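Local coordinates for protein beta sliding clamp (Bartonella birtlesii LL-WM9, PDB 6PTR) that probably forms a ring-shaped head-to-tail homodimer around DNA that tethers DNA polymerases and other proteins, giving them processivity, at residues G167-I172 and P257-V262. Residues are numbered along the deposited sequence; the frame is centred on the assembly and turned at random.
Sequences GIYFHI and PDYQRV
Three groups grip Tyr259 OH: His171 NE2 lies 2.6 Å from it in a short hydrogen bond, Arg181 NH1 gives a second, and Gln260 NE2 adds a weak one at 3.4 Å from Tyr259 OH. The hydroxyl sits at the edge of the imidazole, near its plane, while the two rings meet obliquely, planes at 71°. His171 is held at its other nitrogen too: ND1 donates to Tyr169 O, 3.1 Å away, reaching that oxygen from above the carbonyl plane. With CG between backbone N and carbonyl carbon (chi1 64°), the imidazole stands off the strand toward Tyr259, its ND1 edge turned back to this carbonyl. Tyr169 CE2 rests over the centre of the imidazole, 3.3 Å above its plane, and two edge bonds with a covered face limit its rotation. Tyr259 CE2 also reaches the edge of the Tyr169 ring, 3.9 Å from Tyr169 CD2. Arg261 NE, ending the 3-10 segment 259-261, makes a 2.8 Å salt bridge to Asp258 OD2. Bound griselimycin packs on Pro257, Asp258, Arg261 and Val262, and hydrogen-bonds the Asp258 backbone. The contact ties strand 167-173 of the central domain to the linker entering the C-terminal domain, beside the peptide-binding pocket of the bacterial sliding clamp.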
ATOM      1  N   GLY C 167     -13.890  21.685  -6.261  1.00 17.58           N
ATOM      2  CA  GLY C 167     -12.873  22.331  -7.077  1.00 14.73           C
ATOM      3  C   GLY C 167     -12.382  23.553  -6.346  1.00 17.96           C
ATOM      4  O   GLY C 167     -12.733  23.777  -5.186  1.00 22.67           O
ATOM      5  N   ILE C 168     -11.583  24.358  -7.037  1.00 14.24           N
ATOM      6  CA  ILE C 168     -10.986  25.555  -6.451  1.00 14.91           C
ATOM      7  C   ILE C 168     -11.540  26.773  -7.166  1.00 19.01           C
ATOM      8  O   ILE C 168     -11.578  26.812  -8.401  1.00 18.18           O
ATOM      9  CB  ILE C 168      -9.453  25.533  -6.558  1.00 16.76           C
ATOM     10  CG1 ILE C 168      -8.870  24.426  -5.691  1.00 20.57           C
ATOM     11  CG2 ILE C 168      -8.871  26.910  -6.162  1.00 17.66           C
ATOM     12  CD1 ILE C 168      -7.331  24.335  -5.813  1.00 21.05           C
ATOM     13  N   TYR C 169     -11.958  27.768  -6.404  1.00 16.95           N
ATOM     14  CA  TYR C 169     -12.502  28.987  -6.997  1.00 17.58           C
ATOM     15  C   TYR C 169     -11.332  29.917  -7.278  1.00 19.08           C
ATOM     16  O   TYR C 169     -10.724  30.446  -6.350  1.00 18.81           O
ATOM     17  CB  TYR C 169     -13.518  29.631  -6.063  1.00 17.14           C
ATOM     18  CG  TYR C 169     -14.191  30.874  -6.621  1.00 18.76           C
ATOM     19  CD1 TYR C 169     -14.692  30.891  -7.917  1.00 19.76           C
ATOM     20  CD2 TYR C 169     -14.311  32.036  -5.856  1.00 21.23           C
ATOM     21  CE1 TYR C 169     -15.313  32.044  -8.447  1.00 19.12           C
ATOM     22  CE2 TYR C 169     -14.935  33.173  -6.374  1.00 20.68           C
ATOM     23  CZ  TYR C 169     -15.432  33.158  -7.657  1.00 19.13           C
ATOM     24  OH  TYR C 169     -16.034  34.274  -8.172  1.00 24.35           O
ATOM     25  N   PHE C 170     -11.062  30.147  -8.569  1.00 15.83           N
ATOM     26  CA  PHE C 170      -9.884  30.830  -9.103  1.00 20.79           C
ATOM     27  C   PHE C 170     -10.400  32.172  -9.611  1.00 22.19           C
ATOM     28  O   PHE C 170     -11.186  32.192 -10.558  1.00 19.44           O
ATOM     29  CB  PHE C 170      -9.337  29.942 -10.225  1.00 19.99           C
ATOM     30  CG  PHE C 170      -8.031  30.372 -10.869  1.00 22.06           C
ATOM     31  CD1 PHE C 170      -6.819  29.960 -10.349  1.00 24.64           C
ATOM     32  CD2 PHE C 170      -8.037  31.006 -12.098  1.00 26.35           C
ATOM     33  CE1 PHE C 170      -5.630  30.279 -10.988  1.00 24.73           C
ATOM     34  CE2 PHE C 170      -6.834  31.327 -12.745  1.00 25.38           C
ATOM     35  CZ  PHE C 170      -5.644  30.958 -12.174  1.00 26.22           C
ATOM     36  N   HIS C 171     -10.029  33.280  -8.950  1.00 20.35           N
ATOM     37  CA  HIS C 171     -10.707  34.548  -9.218  1.00 20.45           C
ATOM     38  C   HIS C 171      -9.823  35.731  -8.848  1.00 23.22           C
ATOM     39  O   HIS C 171      -8.825  35.598  -8.134  1.00 24.20           O
ATOM     40  CB  HIS C 171     -12.061  34.606  -8.462  1.00 21.78           C
ATOM     41  CG  HIS C 171     -11.943  34.587  -6.962  1.00 20.54           C
ATOM     42  ND1 HIS C 171     -11.459  33.503  -6.261  1.00 19.19           N
ATOM     43  CD2 HIS C 171     -12.290  35.512  -6.029  1.00 21.89           C
ATOM     44  CE1 HIS C 171     -11.506  33.759  -4.961  1.00 20.81           C
ATOM     45  NE2 HIS C 171     -12.014  34.972  -4.794  1.00 20.92           N
ATOM     46  N   ILE C 172     -10.238  36.918  -9.324  1.00 22.99           N
ATOM     47  CA  ILE C 172      -9.544  38.176  -9.097  1.00 25.11           C
ATOM     48  C   ILE C 172     -10.238  38.935  -7.983  1.00 31.31           C
ATOM     49  O   ILE C 172     -11.475  38.947  -7.895  1.00 29.34           O
ATOM     50  CB  ILE C 172      -9.510  39.020 -10.386  1.00 27.90           C
ATOM     51  CG1 ILE C 172      -8.723  38.285 -11.475  1.00 34.71           C
ATOM     52  CG2 ILE C 172      -8.917  40.390 -10.131  1.00 43.66           C
ATOM     53  CD1 ILE C 172      -7.397  37.755 -11.008  1.00 33.60           C
ATOM     54  N   PRO C 257     -19.926  29.712  -3.623  1.00 17.34           N
ATOM     55  CA  PRO C 257     -20.563  30.503  -2.558  1.00 16.90           C
ATOM     56  C   PRO C 257     -19.816  31.789  -2.237  1.00 17.92           C
ATOM     57  O   PRO C 257     -18.649  31.979  -2.585  1.00 19.44           O
ATOM     58  CB  PRO C 257     -20.565  29.560  -1.338  1.00 16.67           C
ATOM     59  CG  PRO C 257     -20.457  28.168  -1.928  1.00 21.99           C
ATOM     60  CD  PRO C 257     -19.637  28.325  -3.206  1.00 20.33           C
ATOM     61  N   ASP C 258     -20.533  32.678  -1.545  1.00 19.12           N
ATOM     62  CA  ASP C 258     -20.016  33.974  -1.096  1.00 18.28           C
ATOM     63  C   ASP C 258     -19.140  33.719   0.132  1.00 17.69           C
ATOM     64  O   ASP C 258     -19.493  34.009   1.277  1.00 18.87           O
ATOM     65  CB  ASP C 258     -21.183  34.911  -0.819  1.00 20.42           C
ATOM     66  CG  ASP C 258     -20.754  36.320  -0.449  1.00 26.94           C
ATOM     67  OD1 ASP C 258     -19.549  36.627  -0.487  1.00 25.90           O
ATOM     68  OD2 ASP C 258     -21.658  37.109  -0.118  1.00 29.38           O
ATOM     69  N   TYR C 259     -17.961  33.142  -0.144  1.00 16.97           N
ATOM     70  CA  TYR C 259     -17.089  32.618   0.903  1.00 20.13           C
ATOM     71  C   TYR C 259     -16.563  33.699   1.832  1.00 21.19           C
ATOM     72  O   TYR C 259     -16.179  33.387   2.959  1.00 20.10           O
ATOM     73  CB  TYR C 259     -15.901  31.853   0.286  1.00 18.75           C
ATOM     74  CG  TYR C 259     -14.997  32.800  -0.461  1.00 17.89           C
ATOM     75  CD1 TYR C 259     -13.969  33.473   0.204  1.00 19.32           C
ATOM     76  CD2 TYR C 259     -15.220  33.092  -1.800  1.00 17.27           C
ATOM     77  CE1 TYR C 259     -13.181  34.398  -0.448  1.00 17.90           C
ATOM     78  CE2 TYR C 259     -14.420  34.029  -2.469  1.00 20.76           C
ATOM     79  CZ  TYR C 259     -13.419  34.671  -1.783  1.00 22.74           C
ATOM     80  OH  TYR C 259     -12.633  35.609  -2.396  1.00 23.41           O
ATOM     81  N   GLN C 260     -16.503  34.962   1.390  1.00 18.20           N
ATOM     82  CA  GLN C 260     -16.004  36.011   2.275  1.00 19.64           C
ATOM     83  C   GLN C 260     -16.873  36.150   3.515  1.00 21.25           C
ATOM     84  O   GLN C 260     -16.388  36.603   4.551  1.00 22.31           O
ATOM     85  CB  GLN C 260     -15.909  37.346   1.529  1.00 20.23           C
ATOM     86  CG  GLN C 260     -14.855  37.288   0.433  1.00 21.55           C
ATOM     87  CD  GLN C 260     -14.748  38.575  -0.363  1.00 27.63           C
ATOM     88  OE1 GLN C 260     -15.206  39.627   0.074  1.00 28.28           O
ATOM     89  NE2 GLN C 260     -14.130  38.496  -1.530  1.00 31.90           N
ATOM     90  N   ARG C 261     -18.125  35.707   3.451  1.00 19.86           N
ATOM     91  CA  ARG C 261     -18.974  35.816   4.625  1.00 20.05           C
ATOM     92  C   ARG C 261     -18.498  34.938   5.773  1.00 27.98           C
ATOM     93  O   ARG C 261     -18.878  35.198   6.920  1.00 28.76           O
ATOM     94  CB  ARG C 261     -20.405  35.439   4.270  1.00 23.19           C
ATOM     95  CG  ARG C 261     -21.054  36.370   3.281  1.00 24.26           C
ATOM     96  CD  ARG C 261     -22.546  36.209   3.360  1.00 30.20           C
ATOM     97  NE  ARG C 261     -23.205  36.732   2.171  1.00 29.08           N
ATOM     98  CZ  ARG C 261     -24.499  37.005   2.135  1.00 35.49           C
ATOM     99  NH1 ARG C 261     -25.225  36.795   3.222  1.00 33.80           N
ATOM    100  NH2 ARG C 261     -25.059  37.473   1.029  1.00 40.21           N
ATOM    101  N   VAL C 262     -17.702  33.894   5.505  1.00 18.42           N
ATOM    102  CA  VAL C 262     -17.338  32.972   6.586  1.00 22.82           C
ATOM    103  C   VAL C 262     -15.978  33.257   7.197  1.00 27.15           C
ATOM    104  O   VAL C 262     -15.615  32.609   8.188  1.00 29.30           O
ATOM    105  CB  VAL C 262     -17.389  31.494   6.153  1.00 22.54           C
ATOM    106  CG1 VAL C 262     -18.669  31.214   5.411  1.00 21.41           C
ATOM    107  CG2 VAL C 262     -16.168  31.087   5.321  1.00 20.53           C
TER